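Local coordinates for AP endonuclease, family 2 (Brucella melitensis biovar Abortus, PDB 3NGF), which probably catalyses the isomerisation of hydroxypyruvate, as a manganese-binding TIM-barrel member of the hyi family, at residues 107-112 with 144-150; 165-169 with 199-203; 186-190 with 225-231; 204-210 with 235-240. One frame throughout, in Å; residues are numbered along the deposited sequence.

Contact 1: residues 107-112 with 144-150; sequences CRTLHA and GITVLVE. With MN (manganese (II) ion), chain C.
Strands 109-111 and 146-149 run parallel with Thr109, Leu110 and His111 paired to Thr146, Val147 and Leu148; their axes diverge by 32°, and four N-H...O bonds join them, from Thr146 N to Arg108 O (2.8 Å) at one end to Ala112 N and Leu148 O (3.0 Å) at the other. On the face carrying Thr109, His111 and Leu148, Thr109 CG2 presses on Leu148 CD1 at 3.4 Å, tighter than usual for two methyls. His111 turns its CG anti to the backbone N (chi1 170°), which sets one ring face against Glu150 CB, 3.8 Å from the centroid; the carboxylate plane stands 76° from the ring. A water in the ring plane, 2.7 Å from His111 NE2, donates to Glu150 O, tying the ring to the backbone of the metal-binding residue. Glu150 OE2 binds manganese at 2.2 Å, with Asp185, Gln211 and Glu247 completing the protein ligands; Glu150 is also predicted to be a proton donor or acceptor. On the face carrying Leu110 and Val147, Ala112 CB meets Val147 CG2 at 3.6 Å. Within this beta-alpha-beta unit of the TIM barrel, helix 122-140 covers Ala112 and Val147 through Phe133, while strands 63-68 and 180-185 continue the sheet on either side.

Contact 2: residues 165-169 with 199-203; sequences QLEAV and LIEKM
Leu166 and Leu199 lie side by side, pointing opposite ways, where two helices of the TIM barrel's outer layer meet: helix 165-175, which follows strand 146-149, and helix 196-202, which comes after strand 180-185. Their closest approach, Leu166 CG to Leu199 CD1, is 3.9 Å, and no hydrogen bond crosses between the segments, so the evidence is for an interface made by side-chain packing. Leu199 turns its CG anti to the backbone N (chi1 -175°), and its two methyls part company: CD1 goes to Leu166, whereas CD2 packs 3.8 Å from Gln165 CG, the Gln165 chain lying across Leu199 at roughly a right angle. Met203, just past the end of its helix, meets Gln165, Leu166 and Val169 of the neighbouring helix. Its CG is 3.9 Å from Leu166 CD2, and its SD is 3.8 Å from Gln165 CB, again with the two chains nearly perpendicular. The bend at the thioether (chi3 72°) carries the terminal methyl on to Val169, whose CG2 is 4.0 Å from Met203 CE. Val182 of strand 180-185 touches Gln165, Val169 and Met203, which places this inner part of the interface against the barrel wall. Gln165 N is held separately by Asp193. The side-chain oxygen of Gln165 is buried without a polar partner in the model; its neighbour across the contact is a methyl, Met203 CE, at 3.6 Å from OE1.

Contact 3: residues 186-190 with 225-231; sequences LYHAQ and ELNYPYL
Gln190 and Glu225 link two parts of the TIM barrel's outer layer, helix 186-192 after strand 180-185 and the loop leading into helix 228-237, with helix 196-202 between them in the chain. Gln190 NE2 donates to Glu225 OE2 over 2.8 Å in a nearly straight bond (176° at the hydrogen). The acceptor lies in the amide plane and offers its anti lone pair, away from the other carboxylate oxygen, while the amide and carboxylate planes stand 79° apart. A bend at chi2 (54°) folds the Gln190 chain so that CG and CD both lie against Leu226 CD2, which is 3.5 Å from Gln190 CD; the Leu226 side chain runs antiparallel to it, with CD1 4.0 Å from Gln190 CB. Leu186 CD1 approaches the edge of the Tyr228 ring near its plane, 4.2 Å from CE1, and makes a looser contact with Leu231 CD1 at 4.4 Å.

In the next shell, Leu196 of helix 196-202 touches both Gln190 and Leu226, while Val210 and Ile212 of strand 207-212 pack on Leu186 and Tyr228 respectively. The phenol is positioned from outside the contact by a hydrogen bond between its hydroxyl and Ala213 O, and Tyr228 OH comes to rest 4.0 Å from Leu186 CB.

Contact 4: residues 204-210 with 235-240; sequences NGAFSHV and LESVGY
Phe207 and Tyr240 form the aromatic pair of this contact. Their planes are 30° apart and their centroids 5.2 Å; the rings are nearly parallel but offset until little of one lies over the other, and the touch is made by Phe207 CE2 on Tyr240 CD1 at 3.5 Å. Phe207 reaches this place with CG between its backbone N and carbonyl carbon (chi1 60°). A CH-pi contact adds to the pair: Val210 CG2 lies over one face of the Tyr240 ring, 4.1 Å from the centroid and displaced toward the rim.

Aliphatic packing comes from Leu235, whose two methyls serve different partners. CD2 lies 3.9 Å from Phe207 CE2, and CD1 meets Val210 CG1 tip to tip at 4.1 Å. Here strand 207-212 and the end of helix 228-237 are the first two elements of a beta-alpha-beta unit of the TIM barrel, which strand 243-246 completes. Ile200 of helix 196-202 touches both Phe207 and Val238, so the preceding helix borders the same cluster. At the outer rim the side chain of Asn204 runs past Val238.

Backbone hydrogen bonds finish the helix. A Schellman motif closes helix 228-237 at Gly239, with Tyr240 N bonded to Leu235 O (3.0 Å) and Gly239 N to Glu236 O (3.1 Å), and the chain then leads into Tyr240. The phenol hydroxyl is hydrogen-bonded to Trp243 O, at the start of the next strand, while Tyr240 OH also sits 3.2 Å from His209 CA.

Contact 1 contributes one manganese ligand, Glu150, and contact 3 reaches the site from the following strand's helix, His188 CD2 lying 3.5 Å from Glu150 OE2. Contact 2 is set further back, with the side chain of Gln165 about 9 Å from the metal. Contacts 1 and 4 meet inside the barrel, where Leu148 CD1 packs 3.6 Å from His209 CB, two residues before the metal ligand Gln211. Around the barrel wall, contacts 2, 3 and 4 touch one another: Ile200 meets Leu186, Leu235 and Val238, and Leu186 CD1 packs 4.0 Å from Val210 CG1 of the strand. Contacts 3 and 4 use the two ends of helix 228-237, their centres about 14 Å apart.

Contact 1: residues 107-112 with 144-150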
loop_
_atom_site.group_PDB
_atom_site.type_symbol
_atom_site.label_atom_id
_atom_site.label_comp_id
_atom_site.label_asym_id
_atom_site.label_seq_id
_atom_site.Cartn_x
_atom_site.Cartn_y
_atom_site.Cartn_z
ATOM N N CYS A 107 7.087 -5.271 -10.614
ATOM C CA CYS A 107 6.443 -4.338 -9.688
ATOM C C CYS A 107 7.478 -3.314 -9.282
ATOM O O CYS A 107 8.616 -3.681 -8.921
ATOM C CB CYS A 107 5.918 -5.067 -8.464
ATOM S SG CYS A 107 5.014 -4.002 -7.304
ATOM N N ARG A 108 7.086 -2.041 -9.373
ATOM C CA ARG A 108 7.948 -0.888 -9.168
ATOM C C ARG A 108 7.832 -0.261 -7.762
ATOM O O ARG A 108 8.558 0.690 -7.447
ATOM C CB ARG A 108 7.612 0.179 -10.224
ATOM C CG ARG A 108 7.564 -0.353 -11.676
ATOM C CD ARG A 108 8.902 -0.947 -12.061
ATOM N NE ARG A 108 8.931 -1.515 -13.414
ATOM C CZ ARG A 108 8.953 -0.804 -14.541
ATOM N NH1 ARG A 108 8.942 0.524 -14.512
ATOM N NH2 ARG A 108 9.007 -1.429 -15.705
ATOM N N THR A 109 6.931 -0.782 -6.929
ATOM C CA THR A 109 6.595 -0.143 -5.637
ATOM C C THR A 109 6.340 -1.199 -4.558
ATOM O O THR A 109 5.554 -2.107 -4.770
ATOM C CB THR A 109 5.359 0.782 -5.776
ATOM O OG1 THR A 109 5.492 1.601 -6.938
ATOM C CG2 THR A 109 5.184 1.655 -4.527
ATOM N N LEU A 110 7.018 -1.069 -3.416
ATOM C CA LEU A 110 6.916 -2.025 -2.322
ATOM C C LEU A 110 6.675 -1.269 -1.030
ATOM O O LEU A 110 7.328 -0.237 -0.798
ATOM C CB LEU A 110 8.193 -2.836 -2.172
ATOM C CG LEU A 110 8.567 -3.715 -3.356
ATOM C CD1 LEU A 110 10.000 -4.258 -3.175
ATOM C CD2 LEU A 110 7.559 -4.846 -3.453
ATOM N N HIS A 111 5.762 -1.768 -0.208
ATOM C CA HIS A 111 5.510 -1.227 1.120
ATOM C C HIS A 111 6.308 -2.013 2.176
ATOM O O HIS A 111 6.134 -3.229 2.321
ATOM C CB HIS A 111 4.002 -1.263 1.399
ATOM C CG HIS A 111 3.607 -0.970 2.812
ATOM N ND1 HIS A 111 2.427 -1.439 3.353
ATOM C CD2 HIS A 111 4.212 -0.259 3.790
ATOM C CE1 HIS A 111 2.317 -1.011 4.598
ATOM N NE2 HIS A 111 3.385 -0.296 4.890
ATOM N N ALA A 112 7.193 -1.324 2.886
ATOM C CA ALA A 112 7.914 -1.918 4.016
ATOM C C ALA A 112 7.202 -1.570 5.319
ATOM O O ALA A 112 7.207 -0.406 5.729
ATOM C CB ALA A 112 9.345 -1.408 4.039
ATOM N N GLY A 144 14.967 0.516 -10.100
ATOM C CA GLY A 144 13.959 1.537 -10.263
ATOM C C GLY A 144 12.755 1.300 -9.358
ATOM O O GLY A 144 11.651 1.724 -9.695
ATOM N N ILE A 145 12.966 0.580 -8.255
ATOM C CA ILE A 145 11.868 0.253 -7.320
ATOM C C ILE A 145 11.854 1.243 -6.166
ATOM O O ILE A 145 12.908 1.587 -5.598
ATOM C CB ILE A 145 11.956 -1.215 -6.821
ATOM C CG1 ILE A 145 11.784 -2.158 -8.019
ATOM C CG2 ILE A 145 10.892 -1.489 -5.730
ATOM C CD1 ILE A 145 12.299 -3.567 -7.800
ATOM N N THR A 146 10.653 1.707 -5.805
ATOM C CA THR A 146 10.453 2.637 -4.698
ATOM C C THR A 146 9.919 1.855 -3.476
ATOM O O THR A 146 9.128 0.932 -3.628
ATOM C CB THR A 146 9.451 3.742 -5.087
ATOM O OG1 THR A 146 10.023 4.583 -6.095
ATOM C CG2 THR A 146 9.030 4.618 -3.861
ATOM N N VAL A 147 10.403 2.195 -2.277
ATOM C CA VAL A 147 9.891 1.631 -1.027
ATOM C C VAL A 147 9.042 2.667 -0.310
ATOM O O VAL A 147 9.439 3.833 -0.197
ATOM C CB VAL A 147 11.024 1.120 -0.090
ATOM C CG1 VAL A 147 12.066 2.193 0.214
ATOM C CG2 VAL A 147 10.453 0.501 1.197
ATOM N N LEU A 148 7.895 2.234 0.205
ATOM C CA LEU A 148 6.971 3.142 0.861
ATOM C C LEU A 148 6.768 2.851 2.321
ATOM O O LEU A 148 6.824 1.695 2.768
ATOM C CB LEU A 148 5.594 3.101 0.187
ATOM C CG LEU A 148 5.527 3.390 -1.304
ATOM C CD1 LEU A 148 4.055 3.321 -1.792
ATOM C CD2 LEU A 148 6.209 4.722 -1.656
ATOM N N VAL A 149 6.467 3.929 3.047
ATOM C CA VAL A 149 5.977 3.864 4.422
ATOM C C VAL A 149 4.505 4.238 4.378
ATOM O O VAL A 149 4.134 5.237 3.738
ATOM C CB VAL A 149 6.768 4.832 5.373
ATOM C CG1 VAL A 149 6.887 6.283 4.804
ATOM C CG2 VAL A 149 6.143 4.850 6.817
ATOM N N GLU A 150 3.671 3.443 5.053
ATOM C CA GLU A 150 2.216 3.681 5.092
ATOM C C GLU A 150 1.725 3.977 6.500
ATOM O O GLU A 150 1.647 3.062 7.325
ATOM C CB GLU A 150 1.427 2.479 4.604
ATOM C CG GLU A 150 -0.062 2.807 4.387
ATOM C CD GLU A 150 -0.975 1.605 4.170
ATOM O OE1 GLU A 150 -0.563 0.434 4.221
ATOM O OE2 GLU A 150 -2.158 1.873 3.931
HETATM MN MN MN C . -3.756 0.603 3.235
HETATM O O HOH W 1 9.731 3.577 -8.484
HETATM O O HOH W 2 3.491 1.079 7.210
HETATM O O HOH W 3 -1.997 -1.107 2.977
HETATM O O HOH W 4 -4.153 -0.440 5.210
#

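Contact 2: residues 165-169 with 199-203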
loop_
_atom_site.group_PDB
_atom_site.type_symbol
_atom_site.label_atom_id
_atom_site.label_comp_id
_atom_site.label_asym_id
_atom_site.label_seq_id
_atom_site.Cartn_x
_atom_site.Cartn_y
_atom_site.Cartn_z
ATOM N N GLN A 165 0.253 11.331 8.676
ATOM C CA GLN A 165 0.816 11.569 7.323
ATOM C C GLN A 165 2.020 12.505 7.260
ATOM O O GLN A 165 3.038 12.151 6.664
ATOM C CB GLN A 165 -0.269 12.068 6.349
ATOM C CG GLN A 165 -1.450 11.154 6.191
ATOM C CD GLN A 165 -1.092 9.814 5.549
ATOM O OE1 GLN A 165 -0.181 9.730 4.707
ATOM N NE2 GLN A 165 -1.835 8.773 5.916
ATOM N N LEU A 166 1.912 13.712 7.811
ATOM C CA LEU A 166 3.025 14.656 7.710
ATOM C C LEU A 166 4.216 14.196 8.568
ATOM O O LEU A 166 5.374 14.497 8.251
ATOM C CB LEU A 166 2.579 16.077 8.078
ATOM C CG LEU A 166 1.552 16.732 7.149
ATOM C CD1 LEU A 166 1.283 18.151 7.636
ATOM C CD2 LEU A 166 2.040 16.758 5.722
ATOM N N GLU A 167 3.945 13.448 9.632
ATOM C CA GLU A 167 5.019 12.858 10.432
ATOM C C GLU A 167 5.801 11.877 9.551
ATOM O O GLU A 167 7.036 11.813 9.621
ATOM C CB GLU A 167 4.439 12.134 11.631
ATOM C CG GLU A 167 5.464 11.445 12.494
ATOM C CD GLU A 167 4.867 10.792 13.731
ATOM O OE1 GLU A 167 3.616 10.750 13.878
ATOM O OE2 GLU A 167 5.674 10.320 14.569
ATOM N N ALA A 168 5.083 11.119 8.724
ATOM C CA ALA A 168 5.732 10.162 7.815
ATOM C C ALA A 168 6.556 10.898 6.756
ATOM O O ALA A 168 7.666 10.463 6.401
ATOM C CB ALA A 168 4.698 9.222 7.140
ATOM N N VAL A 169 6.020 12.001 6.226
ATOM C CA VAL A 169 6.774 12.844 5.288
ATOM C C VAL A 169 8.093 13.309 5.919
ATOM O O VAL A 169 9.153 13.279 5.280
ATOM C CB VAL A 169 5.956 14.040 4.816
ATOM C CG1 VAL A 169 6.827 15.028 4.063
ATOM C CG2 VAL A 169 4.754 13.553 3.956
ATOM N N LEU A 199 -4.193 18.534 2.794
ATOM C CA LEU A 199 -3.143 17.576 3.097
ATOM C C LEU A 199 -2.487 17.052 1.802
ATOM O O LEU A 199 -1.254 17.017 1.689
ATOM C CB LEU A 199 -3.713 16.395 3.853
ATOM C CG LEU A 199 -2.767 15.326 4.360
ATOM C CD1 LEU A 199 -1.740 15.914 5.319
ATOM C CD2 LEU A 199 -3.565 14.152 5.045
ATOM N N ILE A 200 -3.329 16.641 0.849
ATOM C CA ILE A 200 -2.870 16.163 -0.469
ATOM C C ILE A 200 -2.017 17.207 -1.138
ATOM O O ILE A 200 -0.936 16.888 -1.673
ATOM C CB ILE A 200 -4.052 15.754 -1.404
ATOM C CG1 ILE A 200 -4.737 14.496 -0.846
ATOM C CG2 ILE A 200 -3.549 15.531 -2.837
ATOM C CD1 ILE A 200 -6.065 14.102 -1.540
ATOM N N GLU A 201 -2.472 18.453 -1.060
ATOM C CA GLU A 201 -1.749 19.584 -1.614
ATOM C C GLU A 201 -0.388 19.817 -0.944
ATOM O O GLU A 201 0.622 20.072 -1.655
ATOM C CB GLU A 201 -2.640 20.833 -1.587
ATOM C CG GLU A 201 -3.766 20.738 -2.643
ATOM C CD GLU A 201 -4.829 21.795 -2.515
ATOM O OE1 GLU A 201 -4.859 22.495 -1.497
ATOM O OE2 GLU A 201 -5.644 21.935 -3.456
ATOM N N LYS A 202 -0.336 19.686 0.384
ATOM C CA LYS A 202 0.927 19.800 1.130
ATOM C C LYS A 202 1.865 18.638 0.788
ATOM O O LYS A 202 3.085 18.813 0.730
ATOM C CB LYS A 202 0.695 19.782 2.649
ATOM C CG LYS A 202 -0.064 20.938 3.230
ATOM C CD LYS A 202 -0.752 20.521 4.576
ATOM C CE LYS A 202 -1.186 21.709 5.401
ATOM N NZ LYS A 202 -1.775 21.319 6.734
ATOM N N MET A 203 1.293 17.455 0.553
ATOM C CA MET A 203 2.079 16.237 0.330
ATOM C C MET A 203 2.445 16.040 -1.137
ATOM O O MET A 203 3.029 15.020 -1.494
ATOM C CB MET A 203 1.316 15.009 0.827
ATOM C CG MET A 203 1.173 14.909 2.363
ATOM S SD MET A 203 0.153 13.527 2.900
ATOM C CE MET A 203 1.279 12.144 2.517
#

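Contact 3: residues 186-190 with 225-231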
loop_
_atom_site.group_PDB
_atom_site.type_symbol
_atom_site.label_atom_id
_atom_site.label_comp_id
_atom_site.label_asym_id
_atom_site.label_seq_id
_atom_site.Cartn_x
_atom_site.Cartn_y
_atom_site.Cartn_z
ATOM N N LEU A 186 -6.280 6.950 2.110
ATOM C CA LEU A 186 -7.127 8.077 2.521
ATOM C C LEU A 186 -8.088 7.669 3.627
ATOM O O LEU A 186 -8.601 8.509 4.397
ATOM C CB LEU A 186 -7.858 8.667 1.308
ATOM C CG LEU A 186 -6.952 9.396 0.327
ATOM C CD1 LEU A 186 -7.720 9.736 -0.943
ATOM C CD2 LEU A 186 -6.333 10.665 0.970
ATOM N N TYR A 187 -8.350 6.374 3.712
ATOM C CA TYR A 187 -9.121 5.831 4.835
ATOM C C TYR A 187 -8.362 6.122 6.162
ATOM O O TYR A 187 -8.935 6.672 7.130
ATOM C CB TYR A 187 -9.357 4.317 4.602
ATOM C CG TYR A 187 -9.903 3.562 5.788
ATOM C CD1 TYR A 187 -11.260 3.534 6.061
ATOM C CD2 TYR A 187 -9.055 2.856 6.629
ATOM C CE1 TYR A 187 -11.767 2.849 7.179
ATOM C CE2 TYR A 187 -9.544 2.151 7.715
ATOM C CZ TYR A 187 -10.883 2.168 8.003
ATOM O OH TYR A 187 -11.335 1.461 9.100
ATOM N N HIS A 188 -7.084 5.773 6.198
ATOM C CA HIS A 188 -6.289 6.027 7.398
ATOM C C HIS A 188 -6.094 7.537 7.640
ATOM O O HIS A 188 -6.125 7.983 8.770
ATOM C CB HIS A 188 -4.931 5.323 7.283
ATOM C CG HIS A 188 -5.010 3.824 7.247
ATOM N ND1 HIS A 188 -5.742 3.086 8.155
ATOM C CD2 HIS A 188 -4.368 2.926 6.466
ATOM C CE1 HIS A 188 -5.564 1.798 7.907
ATOM N NE2 HIS A 188 -4.756 1.678 6.869
ATOM N N ALA A 189 -5.883 8.306 6.569
ATOM C CA ALA A 189 -5.623 9.747 6.660
ATOM C C ALA A 189 -6.859 10.457 7.201
ATOM O O ALA A 189 -6.745 11.366 8.025
ATOM C CB ALA A 189 -5.260 10.314 5.306
ATOM N N GLN A 190 -8.038 10.026 6.760
ATOM C CA GLN A 190 -9.277 10.646 7.269
ATOM C C GLN A 190 -9.556 10.361 8.756
ATOM O O GLN A 190 -10.096 11.227 9.469
ATOM C CB GLN A 190 -10.452 10.223 6.378
ATOM C CG GLN A 190 -11.836 10.702 6.806
ATOM C CD GLN A 190 -11.926 12.204 7.009
ATOM O OE1 GLN A 190 -11.062 12.977 6.561
ATOM N NE2 GLN A 190 -12.987 12.634 7.698
ATOM N N GLU A 225 -18.512 9.194 4.894
ATOM C CA GLU A 225 -18.291 10.609 5.141
ATOM C C GLU A 225 -17.471 11.354 4.091
ATOM O O GLU A 225 -17.544 12.582 4.018
ATOM C CB GLU A 225 -17.755 10.811 6.581
ATOM C CG GLU A 225 -16.333 10.378 6.817
ATOM C CD GLU A 225 -15.944 10.300 8.294
ATOM O OE1 GLU A 225 -16.626 9.645 9.098
ATOM O OE2 GLU A 225 -14.922 10.907 8.649
ATOM N N LEU A 226 -16.731 10.626 3.248
ATOM C CA LEU A 226 -15.922 11.257 2.216
ATOM C C LEU A 226 -16.631 11.245 0.866
ATOM O O LEU A 226 -17.293 10.284 0.514
ATOM C CB LEU A 226 -14.559 10.582 2.074
ATOM C CG LEU A 226 -13.605 10.568 3.273
ATOM C CD1 LEU A 226 -12.291 9.842 2.902
ATOM C CD2 LEU A 226 -13.323 11.972 3.821
ATOM N N ASN A 227 -16.475 12.337 0.126
ATOM C CA ASN A 227 -16.909 12.439 -1.255
ATOM C C ASN A 227 -15.740 12.066 -2.178
ATOM O O ASN A 227 -14.936 12.915 -2.566
ATOM C CB ASN A 227 -17.396 13.868 -1.503
ATOM C CG ASN A 227 -17.854 14.106 -2.926
ATOM O OD1 ASN A 227 -17.948 13.188 -3.727
ATOM N ND2 ASN A 227 -18.111 15.354 -3.247
ATOM N N TYR A 228 -15.632 10.778 -2.508
ATOM C CA TYR A 228 -14.486 10.287 -3.245
ATOM C C TYR A 228 -14.343 10.862 -4.660
ATOM O O TYR A 228 -13.245 11.101 -5.065
ATOM C CB TYR A 228 -14.387 8.748 -3.234
ATOM C CG TYR A 228 -13.608 8.224 -2.044
ATOM C CD1 TYR A 228 -12.237 8.401 -1.965
ATOM C CD2 TYR A 228 -14.252 7.622 -0.970
ATOM C CE1 TYR A 228 -11.519 7.980 -0.895
ATOM C CE2 TYR A 228 -13.530 7.169 0.116
ATOM C CZ TYR A 228 -12.158 7.347 0.149
ATOM O OH TYR A 228 -11.397 6.910 1.204
ATOM N N PRO A 229 -15.449 11.116 -5.398
ATOM C CA PRO A 229 -15.267 11.766 -6.704
ATOM C C PRO A 229 -14.551 13.122 -6.632
ATOM O O PRO A 229 -13.742 13.454 -7.511
ATOM C CB PRO A 229 -16.697 11.896 -7.236
ATOM C CG PRO A 229 -17.432 10.739 -6.597
ATOM C CD PRO A 229 -16.785 10.513 -5.260
ATOM N N TYR A 230 -14.824 13.895 -5.587
ATOM C CA TYR A 230 -14.127 15.155 -5.398
ATOM C C TYR A 230 -12.654 14.912 -5.167
ATOM O O TYR A 230 -11.801 15.614 -5.740
ATOM C CB TYR A 230 -14.681 15.935 -4.208
ATOM C CG TYR A 230 -13.890 17.198 -3.938
ATOM C CD1 TYR A 230 -14.045 18.303 -4.744
ATOM C CD2 TYR A 230 -12.969 17.272 -2.888
ATOM C CE1 TYR A 230 -13.344 19.448 -4.507
ATOM C CE2 TYR A 230 -12.246 18.432 -2.654
ATOM C CZ TYR A 230 -12.430 19.505 -3.459
ATOM O OH TYR A 230 -11.748 20.696 -3.248
ATOM N N LEU A 231 -12.356 13.924 -4.322
ATOM C CA LEU A 231 -10.970 13.623 -3.967
ATOM C C LEU A 231 -10.215 13.117 -5.211
ATOM O O LEU A 231 -9.049 13.442 -5.396
ATOM C CB LEU A 231 -10.927 12.610 -2.815
ATOM C CG LEU A 231 -11.334 13.162 -1.437
ATOM C CD1 LEU A 231 -11.492 12.007 -0.435
ATOM C CD2 LEU A 231 -10.331 14.184 -0.911
#

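Contact 4: residues 204-210 with 235-240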
loop_
_atom_site.group_PDB
_atom_site.type_symbol
_atom_site.label_atom_id
_atom_site.label_comp_id
_atom_site.label_asym_id
_atom_site.label_seq_id
_atom_site.Cartn_x
_atom_site.Cartn_y
_atom_site.Cartn_z
ATOM N N ASN A 204 2.082 16.995 -1.992
ATOM C CA ASN A 204 2.207 16.775 -3.424
ATOM C C ASN A 204 3.663 16.494 -3.759
ATOM O O ASN A 204 4.559 17.190 -3.283
ATOM C CB ASN A 204 1.705 17.958 -4.206
ATOM C CG ASN A 204 1.700 17.701 -5.709
ATOM O OD1 ASN A 204 1.500 16.558 -6.170
ATOM N ND2 ASN A 204 1.913 18.763 -6.477
ATOM N N GLY A 205 3.878 15.445 -4.542
ATOM C CA GLY A 205 5.237 14.989 -4.884
ATOM C C GLY A 205 5.900 14.101 -3.832
ATOM O O GLY A 205 7.042 13.665 -4.038
ATOM N N ALA A 206 5.215 13.817 -2.719
ATOM C CA ALA A 206 5.789 12.985 -1.626
ATOM C C ALA A 206 5.034 11.670 -1.383
ATOM O O ALA A 206 5.427 10.891 -0.526
ATOM C CB ALA A 206 5.858 13.784 -0.329
ATOM N N PHE A 207 3.966 11.411 -2.132
ATOM C CA PHE A 207 3.288 10.121 -2.072
ATOM C C PHE A 207 3.303 9.455 -3.435
ATOM O O PHE A 207 3.058 10.113 -4.441
ATOM C CB PHE A 207 1.850 10.234 -1.491
ATOM C CG PHE A 207 0.936 11.124 -2.268
ATOM C CD1 PHE A 207 0.903 12.496 -2.032
ATOM C CD2 PHE A 207 0.065 10.593 -3.212
ATOM C CE1 PHE A 207 0.059 13.330 -2.764
ATOM C CE2 PHE A 207 -0.778 11.424 -3.941
ATOM C CZ PHE A 207 -0.778 12.794 -3.713
ATOM N N SER A 208 3.614 8.149 -3.460
ATOM C CA SER A 208 3.759 7.393 -4.720
ATOM C C SER A 208 2.636 6.376 -4.929
ATOM O O SER A 208 2.589 5.705 -5.964
ATOM C CB SER A 208 5.100 6.670 -4.772
ATOM O OG SER A 208 6.156 7.601 -4.812
ATOM N N HIS A 209 1.750 6.262 -3.945
ATOM C CA HIS A 209 0.616 5.370 -4.046
ATOM C C HIS A 209 -0.470 5.941 -3.153
ATOM O O HIS A 209 -0.178 6.596 -2.146
ATOM C CB HIS A 209 0.983 3.944 -3.644
ATOM C CG HIS A 209 -0.060 2.927 -4.011
ATOM N ND1 HIS A 209 -0.503 2.753 -5.302
ATOM C CD2 HIS A 209 -0.774 2.065 -3.248
ATOM C CE1 HIS A 209 -1.455 1.827 -5.317
ATOM N NE2 HIS A 209 -1.631 1.389 -4.082
ATOM N N VAL A 210 -1.700 5.693 -3.560
ATOM C CA VAL A 210 -2.894 6.133 -2.865
ATOM C C VAL A 210 -3.790 4.891 -2.745
ATOM O O VAL A 210 -3.816 4.044 -3.625
ATOM C CB VAL A 210 -3.611 7.272 -3.627
ATOM C CG1 VAL A 210 -4.976 7.631 -2.945
ATOM C CG2 VAL A 210 -2.710 8.504 -3.742
ATOM N N LEU A 235 -6.660 14.696 -6.767
ATOM C CA LEU A 235 -5.473 13.939 -7.166
ATOM C C LEU A 235 -5.052 14.362 -8.562
ATOM O O LEU A 235 -3.846 14.542 -8.841
ATOM C CB LEU A 235 -5.747 12.435 -7.119
ATOM C CG LEU A 235 -5.874 11.877 -5.698
ATOM C CD1 LEU A 235 -6.313 10.411 -5.695
ATOM C CD2 LEU A 235 -4.541 12.037 -4.920
ATOM N N GLU A 236 -6.037 14.522 -9.440
ATOM C CA GLU A 236 -5.767 14.927 -10.837
ATOM C C GLU A 236 -5.201 16.333 -10.924
ATOM O O GLU A 236 -4.251 16.578 -11.692
ATOM C CB GLU A 236 -7.032 14.823 -11.687
ATOM C CG GLU A 236 -7.451 13.395 -11.993
ATOM C CD GLU A 236 -6.451 12.646 -12.873
ATOM O OE1 GLU A 236 -6.008 13.202 -13.906
ATOM O OE2 GLU A 236 -6.112 11.492 -12.516
ATOM N N SER A 237 -5.769 17.231 -10.118
ATOM C CA SER A 237 -5.364 18.644 -10.040
ATOM C C SER A 237 -3.913 18.821 -9.612
ATOM O O SER A 237 -3.218 19.682 -10.164
ATOM C CB SER A 237 -6.308 19.471 -9.116
ATOM O OG SER A 237 -5.945 19.355 -7.726
ATOM N N VAL A 238 -3.438 17.986 -8.675
ATOM C CA VAL A 238 -2.052 18.074 -8.234
ATOM C C VAL A 238 -1.077 17.337 -9.160
ATOM O O VAL A 238 0.124 17.395 -8.945
ATOM C CB VAL A 238 -1.863 17.582 -6.779
ATOM C CG1 VAL A 238 -2.759 18.408 -5.824
ATOM C CG2 VAL A 238 -2.149 16.084 -6.652
ATOM N N GLY A 239 -1.584 16.660 -10.185
ATOM C CA GLY A 239 -0.730 15.968 -11.143
ATOM C C GLY A 239 -0.330 14.573 -10.709
ATOM O O GLY A 239 0.683 14.058 -11.165
ATOM N N TYR A 240 -1.137 13.929 -9.865
ATOM C CA TYR A 240 -0.857 12.552 -9.473
ATOM C C TYR A 240 -1.162 11.619 -10.631
ATOM O O TYR A 240 -2.257 11.665 -11.173
ATOM C CB TYR A 240 -1.683 12.142 -8.253
ATOM C CG TYR A 240 -1.408 10.732 -7.809
ATOM C CD1 TYR A 240 -0.175 10.384 -7.255
ATOM C CD2 TYR A 240 -2.360 9.745 -7.949
ATOM C CE1 TYR A 240 0.088 9.087 -6.863
ATOM C CE2 TYR A 240 -2.095 8.427 -7.575
ATOM C CZ TYR A 240 -0.883 8.115 -7.021
ATOM O OH TYR A 240 -0.657 6.831 -6.626
#